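Local coordinates for protein H127A/Y244A mutant of alginate lyase AlyC3 in complex with dimannuronate (Psychromonas sp., PDB 7C8F) that is an alginate lyase of family PL7, which probably cleaves alginate by beta-elimination, here an engineered double mutant with bound dimannuronate, at residues 104-115 / 245-253; 160-168 / 226-234. One frame throughout, in Å; residues are numbered along the deposited sequence.

Contact 1 of 2, residues 104-115 / 245-253; sequences IDPVASMKNSNS and QFTNGMSEA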
ATOM      1  N   ILE B 104      28.426  23.355   4.885  1.00 18.49           N
ATOM      2  CA  ILE B 104      29.671  24.102   4.747  1.00 19.00           C
ATOM      3  C   ILE B 104      29.907  24.430   3.281  1.00 21.37           C
ATOM      4  O   ILE B 104      30.036  23.525   2.449  1.00 22.84           O
ATOM      5  CB  ILE B 104      30.851  23.311   5.322  1.00 19.84           C
ATOM      6  CG1 ILE B 104      30.571  22.921   6.771  1.00 22.26           C
ATOM      7  CG2 ILE B 104      32.123  24.148   5.230  1.00 24.12           C
ATOM      8  CD1 ILE B 104      30.345  24.109   7.684  1.00 27.36           C
ATOM      9  N   ASP B 105      30.005  25.736   2.972  1.00 23.24           N
ATOM     10  CA  ASP B 105      30.352  26.243   1.646  1.00 24.70           C
ATOM     11  C   ASP B 105      29.620  25.509   0.535  1.00 19.14           C
ATOM     12  O   ASP B 105      30.261  25.001  -0.396  1.00 25.70           O
ATOM     13  CB  ASP B 105      31.858  26.135   1.409  1.00 26.55           C
ATOM     14  CG  ASP B 105      32.645  27.120   2.244  1.00 72.75           C
ATOM     15  OD1 ASP B 105      32.184  28.264   2.398  1.00 68.59           O
ATOM     16  OD2 ASP B 105      33.733  26.740   2.740  1.00 63.88           O
ATOM     17  N   PRO B 106      28.284  25.441   0.581  1.00 22.10           N
ATOM     18  CA  PRO B 106      27.559  24.695  -0.458  1.00 20.27           C
ATOM     19  C   PRO B 106      27.652  25.322  -1.841  1.00 20.30           C
ATOM     20  O   PRO B 106      27.646  24.596  -2.842  1.00 22.66           O
ATOM     21  CB  PRO B 106      26.115  24.652   0.065  1.00 21.88           C
ATOM     22  CG  PRO B 106      26.013  25.798   1.004  1.00 21.73           C
ATOM     23  CD  PRO B 106      27.383  25.974   1.615  1.00 21.11           C
ATOM     24  N   VAL B 107      27.743  26.647  -1.944  1.00 25.88           N
ATOM     25  CA  VAL B 107      27.919  27.232  -3.268  1.00 29.26           C
ATOM     26  C   VAL B 107      29.233  26.763  -3.881  1.00 20.95           C
ATOM     27  O   VAL B 107      29.289  26.388  -5.059  1.00 28.59           O
ATOM     28  CB  VAL B 107      27.793  28.767  -3.225  1.00 26.77           C
ATOM     29  CG1 VAL B 107      28.072  29.354  -4.603  1.00 26.15           C
ATOM     30  CG2 VAL B 107      26.403  29.173  -2.748  1.00 24.00           C
ATOM     31  N   ALA B 108      30.299  26.733  -3.080  1.00 24.87           N
ATOM     32  CA  ALA B 108      31.568  26.199  -3.564  1.00 30.60           C
ATOM     33  C   ALA B 108      31.442  24.729  -3.958  1.00 27.91           C
ATOM     34  O   ALA B 108      31.969  24.314  -4.996  1.00 29.47           O
ATOM     35  CB  ALA B 108      32.661  26.396  -2.512  1.00 34.40           C
ATOM     36  N   SER B 109      30.733  23.929  -3.152  1.00 26.09           N
ATOM     37  CA  SER B 109      30.528  22.518  -3.483  1.00 27.62           C
ATOM     38  C   SER B 109      30.029  22.343  -4.909  1.00 18.42           C
ATOM     39  O   SER B 109      30.431  21.407  -5.612  1.00 25.16           O
ATOM     40  CB  SER B 109      29.512  21.883  -2.524  1.00 22.81           C
ATOM     41  OG  SER B 109      30.016  21.790  -1.211  1.00 26.69           O
ATOM     42  N   MET B 110      29.121  23.203  -5.317  1.00 20.47           N
ATOM     43  CA  MET B 110      28.463  23.118  -6.587  1.00 23.28           C
ATOM     44  C   MET B 110      29.070  23.890  -7.790  1.00 27.29           C
ATOM     45  O   MET B 110      28.511  23.885  -8.815  1.00 26.92           O
ATOM     46  CB  MET B 110      26.978  23.457  -6.415  1.00 26.59           C
ATOM     47  CG  MET B 110      26.300  22.680  -5.287  1.00 24.22           C
ATOM     48  SD  MET B 110      24.497  22.583  -5.404  1.00 23.02           S
ATOM     49  CE  MET B 110      24.175  21.585  -3.947  1.00 21.11           C
ATOM     50  N   LYS B 111      30.215  24.512  -7.588  1.00 29.38           N
ATOM     51  CA  LYS B 111      30.945  25.315  -8.594  1.00 27.19           C
ATOM     52  C   LYS B 111      31.018  24.733  -9.963  1.00 33.02           C
ATOM     53  O   LYS B 111      30.804  25.396 -10.950  1.00 40.81           O
ATOM     54  CB  LYS B 111      32.426  25.428  -8.202  1.00 39.86           C
ATOM     55  CG  LYS B 111      32.934  26.678  -7.579  1.00 67.49           C
ATOM     56  CD  LYS B 111      34.301  26.455  -6.936  1.00 78.01           C
ATOM     57  CE  LYS B 111      35.225  25.524  -7.709  1.00 76.45           C
ATOM     58  NZ  LYS B 111      36.664  25.564  -7.266  1.00 90.24           N
ATOM     59  N   ASN B 112      31.388  23.488 -10.019  1.00 30.52           N
ATOM     60  CA  ASN B 112      31.560  22.828 -11.270  1.00 38.13           C
ATOM     61  C   ASN B 112      30.433  21.910 -11.634  1.00 28.29           C
ATOM     62  O   ASN B 112      30.597  21.079 -12.464  1.00 31.70           O
ATOM     63  CB  ASN B 112      32.854  22.041 -11.213  1.00 48.66           C
ATOM     64  CG  ASN B 112      34.081  22.887 -11.485  1.00 59.06           C
ATOM     65  OD1 ASN B 112      35.106  22.673 -10.897  1.00 55.69           O
ATOM     66  ND2 ASN B 112      33.987  23.774 -12.415  1.00 33.43           N
ATOM     67  N   SER B 113      29.278  22.060 -10.997  1.00 29.57           N
ATOM     68  CA  SER B 113      28.169  21.195 -11.324  1.00 26.71           C
ATOM     69  C   SER B 113      27.346  21.601 -12.503  1.00 28.01           C
ATOM     70  O   SER B 113      27.075  22.733 -12.712  1.00 31.23           O
ATOM     71  CB  SER B 113      27.193  21.111 -10.117  1.00 24.28           C
ATOM     72  OG  SER B 113      26.097  20.300 -10.393  1.00 23.08           O
ATOM     73  N   ASN B 114      26.936  20.635 -13.261  1.00 31.14           N
ATOM     74  CA  ASN B 114      25.965  20.858 -14.321  1.00 38.96           C
ATOM     75  C   ASN B 114      24.661  20.117 -14.054  1.00 34.71           C
ATOM     76  O   ASN B 114      23.885  19.875 -14.982  1.00 36.38           O
ATOM     77  CB  ASN B 114      26.545  20.501 -15.690  1.00 51.52           C
ATOM     78  CG  ASN B 114      26.747  19.011 -15.870  1.00 45.54           C
ATOM     79  OD1 ASN B 114      26.789  18.254 -14.901  1.00 69.68           O
ATOM     80  ND2 ASN B 114      26.881  18.585 -17.121  1.00 47.76           N
ATOM     81  N   SER B 115      24.415  19.745 -12.800  1.00 27.77           N
ATOM     82  CA  SER B 115      23.153  19.118 -12.437  1.00 28.04           C
ATOM     83  C   SER B 115      22.019  20.125 -12.566  1.00 24.15           C
ATOM     84  O   SER B 115      22.183  21.308 -12.254  1.00 27.39           O
ATOM     85  CB  SER B 115      23.218  18.618 -10.991  1.00 25.29           C
ATOM     86  OG  SER B 115      21.956  18.121 -10.567  1.00 24.48           O
ATOM     87  N   GLN B 245      23.051  15.571  -4.817  1.00 16.51           N
ATOM     88  CA  GLN B 245      22.362  15.748  -6.087  1.00 18.05           C
ATOM     89  C   GLN B 245      22.992  16.932  -6.818  1.00 22.16           C
ATOM     90  O   GLN B 245      22.332  17.941  -7.100  1.00 21.04           O
ATOM     91  CB  GLN B 245      20.852  15.906  -5.872  1.00 20.73           C
ATOM     92  CG  GLN B 245      20.171  14.624  -5.335  1.00 21.12           C
ATOM     93  CD  GLN B 245      20.056  14.573  -3.805  1.00 20.26           C
ATOM     94  OE1 GLN B 245      20.004  15.605  -3.133  1.00 20.73           O
ATOM     95  NE2 GLN B 245      20.004  13.359  -3.251  1.00 23.73           N
ATOM     96  N   PHE B 246      24.293  16.822  -7.084  1.00 19.65           N
ATOM     97  CA  PHE B 246      25.068  17.812  -7.820  1.00 18.79           C
ATOM     98  C   PHE B 246      26.336  17.098  -8.267  1.00 22.28           C
ATOM     99  O   PHE B 246      26.691  16.050  -7.717  1.00 23.07           O
ATOM    100  CB  PHE B 246      25.395  19.038  -6.959  1.00 19.04           C
ATOM    101  CG  PHE B 246      26.355  18.756  -5.840  1.00 20.92           C
ATOM    102  CD1 PHE B 246      25.913  18.201  -4.651  1.00 20.29           C
ATOM    103  CD2 PHE B 246      27.711  19.044  -5.975  1.00 21.48           C
ATOM    104  CE1 PHE B 246      26.791  17.944  -3.625  1.00 19.45           C
ATOM    105  CE2 PHE B 246      28.598  18.780  -4.947  1.00 23.33           C
ATOM    106  CZ  PHE B 246      28.140  18.226  -3.770  1.00 22.49           C
ATOM    107  N   THR B 247      27.006  17.652  -9.277  1.00 24.30           N
ATOM    108  CA  THR B 247      28.147  16.972  -9.876  1.00 26.09           C
ATOM    109  C   THR B 247      29.467  17.658  -9.546  1.00 25.08           C
ATOM    110  O   THR B 247      29.526  18.849  -9.234  1.00 24.93           O
ATOM    111  CB  THR B 247      28.009  16.822 -11.402  1.00 26.43           C
ATOM    112  OG1 THR B 247      28.344  18.059 -12.049  1.00 29.46           O
ATOM    113  CG2 THR B 247      26.596  16.397 -11.792  1.00 24.65           C
ATOM    114  N   ASN B 248      30.535  16.856  -9.602  1.00 23.76           N
ATOM    115  CA  ASN B 248      31.916  17.350  -9.652  1.00 25.83           C
ATOM    116  C   ASN B 248      32.339  18.100  -8.392  1.00 24.91           C
ATOM    117  O   ASN B 248      33.200  18.982  -8.453  1.00 33.96           O
ATOM    118  CB  ASN B 248      32.172  18.205 -10.901  1.00 26.68           C
ATOM    119  CG  ASN B 248      31.923  17.447 -12.187  1.00 32.76           C
ATOM    120  OD1 ASN B 248      31.076  17.828 -12.993  1.00 44.87           O
ATOM    121  ND2 ASN B 248      32.668  16.366 -12.391  1.00 42.22           N
ATOM    122  N   GLY B 249      31.774  17.760  -7.231  1.00 26.33           N
ATOM    123  CA  GLY B 249      32.114  18.458  -6.010  1.00 22.46           C
ATOM    124  C   GLY B 249      31.913  17.614  -4.766  1.00 22.20           C
ATOM    125  O   GLY B 249      31.424  16.482  -4.824  1.00 22.78           O
ATOM    126  N   MET B 250      32.280  18.192  -3.626  1.00 21.13           N
ATOM    127  CA  MET B 250      32.172  17.516  -2.339  1.00 23.60           C
ATOM    128  C   MET B 250      31.268  18.304  -1.404  1.00 26.80           C
ATOM    129  O   MET B 250      31.431  19.519  -1.244  1.00 23.10           O
ATOM    130  CB  MET B 250      33.530  17.309  -1.670  1.00 29.59           C
ATOM    131  CG  MET B 250      33.407  16.408  -0.445  1.00 47.58           C
ATOM    132  SD  MET B 250      34.939  16.133   0.437  1.00 61.12           S
ATOM    133  CE  MET B 250      35.830  15.115  -0.740  1.00 43.67           C
ATOM    134  N   SER B 251      30.328  17.608  -0.783  1.00 18.07           N
ATOM    135  CA  SER B 251      29.463  18.207   0.219  1.00 18.87           C
ATOM    136  C   SER B 251      30.050  17.980   1.607  1.00 20.86           C
ATOM    137  O   SER B 251      30.847  17.064   1.830  1.00 19.20           O
ATOM    138  CB  SER B 251      28.082  17.564   0.157  1.00 19.57           C
ATOM    139  OG  SER B 251      28.212  16.174   0.392  1.00 19.27           O
ATOM    140  N   GLU B 252      29.624  18.813   2.549  1.00 17.25           N
ATOM    141  CA  GLU B 252      30.111  18.747   3.918  1.00 18.99           C
ATOM    142  C   GLU B 252      29.033  19.309   4.827  1.00 20.27           C
ATOM    143  O   GLU B 252      28.624  20.465   4.663  1.00 19.73           O
ATOM    144  CB  GLU B 252      31.415  19.535   4.085  1.00 19.01           C
ATOM    145  CG  GLU B 252      31.926  19.536   5.509  1.00 21.80           C
ATOM    146  CD  GLU B 252      33.309  20.141   5.631  1.00 35.87           C
ATOM    147  OE1 GLU B 252      33.944  20.383   4.582  1.00 33.72           O
ATOM    148  OE2 GLU B 252      33.754  20.366   6.776  1.00 29.00           O
ATOM    149  N   ALA B 253      28.556  18.493   5.762  1.00 16.97           N
ATOM    150  CA  ALA B 253      27.576  18.905   6.753  1.00 16.21           C
ATOM    151  C   ALA B 253      28.142  18.682   8.146  1.00 18.49           C
ATOM    152  O   ALA B 253      28.729  17.627   8.425  1.00 19.23           O
ATOM    153  CB  ALA B 253      26.267  18.121   6.600  1.00 17.69           C
TER
HETATM  154  O   HOH W   1      28.699  21.435   1.334  1.00 20.92           O
HETATM  155  O   HOH W   2      30.857  21.188  -8.384  1.00 28.63           O
HETATM  156  O   HOH W   3      34.173  21.411  -7.912  1.00 44.92           O
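Ser-113 and Thr-247 each turn a hydroxyl to a backbone N-H of the facing segment, where the loop after helix 106-109 runs beside the loop leading into strand 250-264. Ser-113 swings OG away from its own nitrogen (chi1 179°) and across to the facing chain, where OG accepts an almost straight bond of 3.0 Å from Thr-247 N. The same oxygen takes the N-H of Ser-115, closing an ST turn, and is also bonded to Asn-118. Thr-247 answers with OG1, which receives Asn-114 N at 3.2 Å, while its methyl CG2 lies against Asn-114 and Ser-115; a beta-branched residue thus supplies an acceptor and an apolar surface at once. With an alanine at Ser-113, the N-H groups of Thr-247 and Ser-115 would probably lose their shared acceptor, and Asn-118 its hydroxyl partner.

Deeper in, the extended Met-110 side chain crosses the Phe-246 side chain at about a right angle. Its SD sits 5.0 Å from the centroid of the Phe-246 ring, an oblique Met-aromatic contact, with CE near CD1; Ile-120 and Asn-118 also pack on this pair. Ser-109 OG donates to Met-250 O at 2.7 Å, approaching 28° out of the carbonyl plane, and takes a proton from a water that also links Ile-104 O to Glu-252 N. Gly-249 brings its CA 3.4 Å from Ser-109 O, where a side chain would clash. Beyond, Ile-104 N bonds straight to Glu-252 O, and CG1 of Ile-104 rests on the aliphatic part of Glu-252, whose carboxylate turns to His-254.

In this PL7 beta-sandwich (jelly roll), neighbouring strands 93-103 and 250-264 run out here: past one direct backbone bond, hydroxyls and waters serve the backbone groups, while sulfur and ring fill the apolar middle.

Contact 2 of 2, residues 160-168 / 226-234; sequences AMVKNNAVI and HDIDYWRHL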
ATOM      1  N   ALA B 160      11.827  21.397   2.480  1.00 12.68           N
ATOM      2  CA  ALA B 160      11.299  20.050   2.695  1.00 11.41           C
ATOM      3  C   ALA B 160      10.580  19.611   1.427  1.00 12.99           C
ATOM      4  O   ALA B 160       9.596  20.237   1.017  1.00 13.91           O
ATOM      5  CB  ALA B 160      10.335  20.025   3.878  1.00 13.16           C
ATOM      6  N   MET B 161      11.089  18.564   0.791  1.00 12.91           N
ATOM      7  CA  MET B 161      10.484  17.985  -0.398  1.00 12.93           C
ATOM      8  C   MET B 161       9.687  16.782   0.075  1.00 11.75           C
ATOM      9  O   MET B 161      10.267  15.785   0.515  1.00 12.54           O
ATOM     10  CB  MET B 161      11.580  17.556  -1.372  1.00 15.49           C
ATOM     11  CG  MET B 161      12.596  18.659  -1.703  1.00 15.75           C
ATOM     12  SD  MET B 161      11.807  20.097  -2.456  1.00 19.81           S
ATOM     13  CE  MET B 161      13.233  21.023  -3.051  1.00 19.85           C
ATOM     14  N   VAL B 162       8.368  16.868   0.008  1.00 13.57           N
ATOM     15  CA  VAL B 162       7.484  15.862   0.593  1.00 10.87           C
ATOM     16  C   VAL B 162       6.760  15.129  -0.522  1.00 14.55           C
ATOM     17  O   VAL B 162       6.018  15.741  -1.301  1.00 14.08           O
ATOM     18  CB  VAL B 162       6.499  16.496   1.588  1.00 13.58           C
ATOM     19  CG1 VAL B 162       5.562  15.443   2.165  1.00 15.31           C
ATOM     20  CG2 VAL B 162       7.267  17.201   2.704  1.00 15.11           C
ATOM     21  N   LYS B 163       6.962  13.814  -0.593  1.00 12.67           N
ATOM     22  CA  LYS B 163       6.197  12.993  -1.518  1.00 12.98           C
ATOM     23  C   LYS B 163       4.763  12.931  -1.006  1.00 13.69           C
ATOM     24  O   LYS B 163       4.531  12.587   0.165  1.00 13.84           O
ATOM     25  CB  LYS B 163       6.849  11.608  -1.546  1.00 14.35           C
ATOM     26  CG  LYS B 163       6.079  10.489  -2.236  1.00 15.56           C
ATOM     27  CD  LYS B 163       5.933  10.684  -3.752  1.00 14.69           C
ATOM     28  CE  LYS B 163       5.500   9.327  -4.362  1.00 14.57           C
ATOM     29  NZ  LYS B 163       5.092   9.393  -5.790  1.00 15.28           N
ATOM     30  N   ASN B 164       3.796  13.295  -1.864  1.00 13.41           N
ATOM     31  CA  ASN B 164       2.425  13.568  -1.447  1.00 13.36           C
ATOM     32  C   ASN B 164       1.422  12.504  -1.894  1.00 13.79           C
ATOM     33  O   ASN B 164       0.218  12.766  -1.910  1.00 16.52           O
ATOM     34  CB  ASN B 164       1.986  14.947  -1.954  1.00 14.40           C
ATOM     35  CG  ASN B 164       0.911  15.574  -1.092  1.00 17.94           C
ATOM     36  OD1 ASN B 164       0.794  15.281   0.094  1.00 18.03           O
ATOM     37  ND2 ASN B 164       0.109  16.441  -1.694  1.00 25.82           N
ATOM     38  N   ASN B 165       1.899  11.334  -2.297  1.00 12.47           N
ATOM     39  CA  ASN B 165       1.065  10.151  -2.495  1.00 11.83           C
ATOM     40  C   ASN B 165       1.979   8.945  -2.321  1.00 12.95           C
ATOM     41  O   ASN B 165       3.167   9.098  -2.027  1.00 12.92           O
ATOM     42  CB  ASN B 165       0.325  10.202  -3.848  1.00 13.85           C
ATOM     43  CG  ASN B 165       1.273  10.285  -5.041  1.00 13.11           C
ATOM     44  OD1 ASN B 165       2.339   9.671  -5.057  1.00 15.19           O
ATOM     45  ND2 ASN B 165       0.866  11.048  -6.066  1.00 17.00           N
ATOM     46  N   ALA B 166       1.425   7.738  -2.482  1.00 13.15           N
ATOM     47  CA  ALA B 166       2.212   6.517  -2.323  1.00 14.58           C
ATOM     48  C   ALA B 166       2.445   5.812  -3.657  1.00 15.34           C
ATOM     49  O   ALA B 166       2.609   4.587  -3.704  1.00 15.41           O
ATOM     50  CB  ALA B 166       1.579   5.588  -1.290  1.00 14.21           C
ATOM     51  N   VAL B 167       2.464   6.581  -4.760  1.00 14.42           N
ATOM     52  CA  VAL B 167       2.502   6.016  -6.103  1.00 14.23           C
ATOM     53  C   VAL B 167       3.940   5.866  -6.568  1.00 15.68           C
ATOM     54  O   VAL B 167       4.775   6.761  -6.365  1.00 16.20           O
ATOM     55  CB  VAL B 167       1.705   6.914  -7.063  1.00 16.23           C
ATOM     56  CG1 VAL B 167       1.739   6.358  -8.516  1.00 16.50           C
ATOM     57  CG2 VAL B 167       0.293   7.072  -6.561  1.00 16.77           C
ATOM     58  N   ILE B 168       4.240   4.740  -7.211  1.00 15.02           N
ATOM     59  CA  ILE B 168       5.549   4.547  -7.834  1.00 15.41           C
ATOM     60  C   ILE B 168       5.539   5.246  -9.186  1.00 17.23           C
ATOM     61  O   ILE B 168       4.743   4.897 -10.065  1.00 17.91           O
ATOM     62  CB  ILE B 168       5.882   3.059  -7.986  1.00 16.44           C
ATOM     63  CG1 ILE B 168       5.927   2.396  -6.612  1.00 15.21           C
ATOM     64  CG2 ILE B 168       7.233   2.892  -8.685  1.00 18.41           C
ATOM     65  CD1 ILE B 168       6.260   0.926  -6.665  1.00 17.77           C
ATOM     66  N   HIS B 226       1.883  18.084   8.055  1.00 16.29           N
ATOM     67  CA  HIS B 226       1.393  17.539   6.797  1.00 14.47           C
ATOM     68  C   HIS B 226       0.718  16.192   7.044  1.00 14.21           C
ATOM     69  O   HIS B 226       1.305  15.298   7.664  1.00 15.40           O
ATOM     70  CB  HIS B 226       2.563  17.383   5.834  1.00 15.67           C
ATOM     71  CG  HIS B 226       2.170  16.865   4.489  1.00 18.99           C
ATOM     72  ND1 HIS B 226       1.407  17.600   3.607  1.00 35.68           N
ATOM     73  CD2 HIS B 226       2.412  15.680   3.881  1.00 16.34           C
ATOM     74  CE1 HIS B 226       1.213  16.896   2.507  1.00 42.96           C
ATOM     75  NE2 HIS B 226       1.819  15.731   2.645  1.00 19.46           N
ATOM     76  N   ASP B 227      -0.519  16.049   6.567  1.00 15.69           N
ATOM     77  CA  ASP B 227      -1.269  14.799   6.699  1.00 15.97           C
ATOM     78  C   ASP B 227      -0.657  13.755   5.769  1.00 15.95           C
ATOM     79  O   ASP B 227      -0.507  14.002   4.570  1.00 16.74           O
ATOM     80  CB  ASP B 227      -2.733  15.079   6.332  1.00 16.51           C
ATOM     81  CG  ASP B 227      -3.653  13.852   6.426  1.00 32.79           C
ATOM     82  OD1 ASP B 227      -3.180  12.715   6.559  1.00 25.20           O
ATOM     83  OD2 ASP B 227      -4.889  14.038   6.330  1.00 40.59           O
ATOM     84  N   ILE B 228      -0.272  12.593   6.327  1.00 12.63           N
ATOM     85  CA  ILE B 228       0.334  11.521   5.537  1.00 12.42           C
ATOM     86  C   ILE B 228      -0.491  10.238   5.597  1.00 13.66           C
ATOM     87  O   ILE B 228       0.061   9.135   5.528  1.00 13.05           O
ATOM     88  CB  ILE B 228       1.797  11.270   5.957  1.00 12.91           C
ATOM     89  CG1 ILE B 228       1.911  10.982   7.461  1.00 12.80           C
ATOM     90  CG2 ILE B 228       2.661  12.467   5.588  1.00 14.13           C
ATOM     91  CD1 ILE B 228       3.261  10.401   7.885  1.00 13.41           C
ATOM     92  N   ASP B 229      -1.788  10.364   5.709  1.00 13.39           N
ATOM     93  CA  ASP B 229      -2.686   9.199   5.712  1.00 12.08           C
ATOM     94  C   ASP B 229      -2.376   8.284   4.503  1.00 12.82           C
ATOM     95  O   ASP B 229      -2.418   7.108   4.605  1.00 12.85           O
ATOM     96  CB  ASP B 229      -4.134   9.719   5.646  1.00 14.42           C
ATOM     97  CG  ASP B 229      -5.219   8.695   5.952  1.00 18.43           C
ATOM     98  OD1 ASP B 229      -4.977   7.658   6.433  1.00 15.84           O
ATOM     99  OD2 ASP B 229      -6.332   9.076   5.731  1.00 22.16           O
ATOM    100  N   TYR B 230      -2.075   8.892   3.384  1.00 12.36           N
ATOM    101  CA  TYR B 230      -1.771   8.163   2.161  1.00 12.47           C
ATOM    102  C   TYR B 230      -0.584   7.200   2.223  1.00 12.19           C
ATOM    103  O   TYR B 230      -0.484   6.336   1.426  1.00 13.08           O
ATOM    104  CB  TYR B 230      -1.551   9.137   0.984  1.00 12.59           C
ATOM    105  CG  TYR B 230      -0.435  10.147   1.199  1.00 13.02           C
ATOM    106  CD1 TYR B 230       0.863   9.824   0.917  1.00 12.29           C
ATOM    107  CD2 TYR B 230      -0.706  11.397   1.688  1.00 12.96           C
ATOM    108  CE1 TYR B 230       1.866  10.707   1.145  1.00 13.04           C
ATOM    109  CE2 TYR B 230       0.285  12.297   1.906  1.00 13.93           C
ATOM    110  CZ  TYR B 230       1.558  11.941   1.645  1.00 13.64           C
ATOM    111  OH  TYR B 230       2.529  12.859   1.854  1.00 13.90           O
ATOM    112  N   TRP B 231       0.286   7.412   3.194  1.00 12.67           N
ATOM    113  CA  TRP B 231       1.493   6.641   3.394  1.00 11.08           C
ATOM    114  C   TRP B 231       1.378   5.564   4.465  1.00 12.35           C
ATOM    115  O   TRP B 231       2.308   4.929   4.781  1.00 12.84           O
ATOM    116  CB  TRP B 231       2.565   7.619   3.853  1.00 12.93           C
ATOM    117  CG  TRP B 231       4.015   7.278   3.664  1.00 12.13           C
ATOM    118  CD1 TRP B 231       4.878   6.888   4.604  1.00 12.69           C
ATOM    119  CD2 TRP B 231       4.755   7.388   2.463  1.00 13.19           C
ATOM    120  NE1 TRP B 231       6.116   6.718   4.085  1.00 13.57           N
ATOM    121  CE2 TRP B 231       6.071   7.027   2.756  1.00 13.45           C
ATOM    122  CE3 TRP B 231       4.432   7.756   1.160  1.00 13.00           C
ATOM    123  CZ2 TRP B 231       7.056   7.032   1.791  1.00 13.68           C
ATOM    124  CZ3 TRP B 231       5.406   7.748   0.226  1.00 13.19           C
ATOM    125  CH2 TRP B 231       6.698   7.400   0.548  1.00 13.33           C
ATOM    126  N   ARG B 232       0.196   5.420   5.001  1.00 12.45           N
ATOM    127  CA  ARG B 232      -0.046   4.552   6.151  1.00 12.09           C
ATOM    128  C   ARG B 232       0.459   3.132   6.127  1.00 13.77           C
ATOM    129  O   ARG B 232       0.855   2.626   7.155  1.00 13.38           O
ATOM    130  CB  ARG B 232      -1.524   4.588   6.553  1.00 12.26           C
ATOM    131  CG  ARG B 232      -2.500   4.014   5.553  1.00 12.55           C
ATOM    132  CD  ARG B 232      -3.937   4.373   5.890  1.00 13.55           C
ATOM    133  NE  ARG B 232      -4.937   3.873   4.959  1.00 12.19           N
ATOM    134  CZ  ARG B 232      -5.325   4.514   3.878  1.00 13.49           C
ATOM    135  NH1 ARG B 232      -4.781   5.638   3.536  1.00 14.01           N
ATOM    136  NH2 ARG B 232      -6.258   4.033   3.123  1.00 14.48           N
ATOM    137  N   HIS B 233       0.439   2.545   4.943  1.00 12.23           N
ATOM    138  CA  HIS B 233       0.882   1.158   4.800  1.00 12.50           C
ATOM    139  C   HIS B 233       2.397   0.997   4.736  1.00 12.19           C
ATOM    140  O   HIS B 233       2.879  -0.145   4.772  1.00 13.88           O
ATOM    141  CB  HIS B 233       0.293   0.553   3.519  1.00 12.36           C
ATOM    142  CG  HIS B 233       0.579   1.368   2.291  1.00 11.91           C
ATOM    143  ND1 HIS B 233       0.240   2.699   2.194  1.00 13.23           N
ATOM    144  CD2 HIS B 233       1.170   1.040   1.115  1.00 11.99           C
ATOM    145  CE1 HIS B 233       0.594   3.157   1.006  1.00 14.34           C
ATOM    146  NE2 HIS B 233       1.147   2.169   0.324  1.00 13.16           N
ATOM    147  N   LEU B 234       3.162   2.083   4.638  1.00 11.23           N
ATOM    148  CA  LEU B 234       4.596   1.991   4.376  1.00 12.29           C
ATOM    149  C   LEU B 234       5.392   2.167   5.667  1.00 13.30           C
ATOM    150  O   LEU B 234       5.370   3.239   6.279  1.00 13.37           O
ATOM    151  CB  LEU B 234       4.999   3.032   3.329  1.00 13.96           C
ATOM    152  CG  LEU B 234       4.357   2.785   1.960  1.00 12.54           C
ATOM    153  CD1 LEU B 234       4.588   3.990   1.052  1.00 15.41           C
ATOM    154  CD2 LEU B 234       4.935   1.512   1.339  1.00 16.05           C
TER
HETATM  155  O   HOH W   4       2.195   2.188  -2.349  1.00 14.21           O
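Tyr-230 has CG lodged between its backbone N and carbonyl carbon (chi1 58°), which carries the ring across to 160-168, while His-226 and Asn-164 each extend away from their backbone nitrogens and bring imidazole and amide together. The phenol lies beneath the bend of the other chain: Asn-164 C sits 3.5 Å above one face of the Tyr-230 ring, offset toward its rim. From the ring edge, Tyr-230 OH donates to a lone pair of Lys-163 O at 2.6 Å and accepts from His-226 NE2, nearly in the imidazole plane. The same NE2 makes a weak bond to Asn-164 OD1, the amide turned 45° from the ring.

Ala-166, small enough for a tight niche, sets CB 3.5 Å from CE1 at the edge of His-233, with Leu-234 CD1 beside it. Trp-231 crosses Lys-163 at about a right angle, its CZ3 on Lys-163 CG. NZ of Lys-163 bonds to Asn-165 OD1 and Val-167 O.

The His-233 ring also stacks on His-233 of the second subunit, so this corner borders the dimer interface. Within the chain, Tyr-230 OH satisfies the carbonyl of Lys-163, whereas buried Asn-165 O, at the Trp-231 ring edge, has no partner in the model.

Overall arrangement
Along the chain, residues 104-115 come first, just after strand 93-103, followed by strands 119-129 and 143-148, and then by 160-168 at the end of strand 157-163. Segment 226-234 closes contact 2 between strands 221-227 and 235-240, and 245-253 closes contact 1 later still, so the loop of contact 2 lies wholly within that of contact 1. Their centres are about 29 Å apart. Contact 1 prolongs the 93-103/250-264 pair of one sheet, beside the passage from strand 242-245 of the other; contact 2 brings together the ends of 157-163 and 221-227, from the two sheets. The side chain of Gln-245 lies about 4 Å, and that of Lys-163 about 6 Å, from a bound mannuronate.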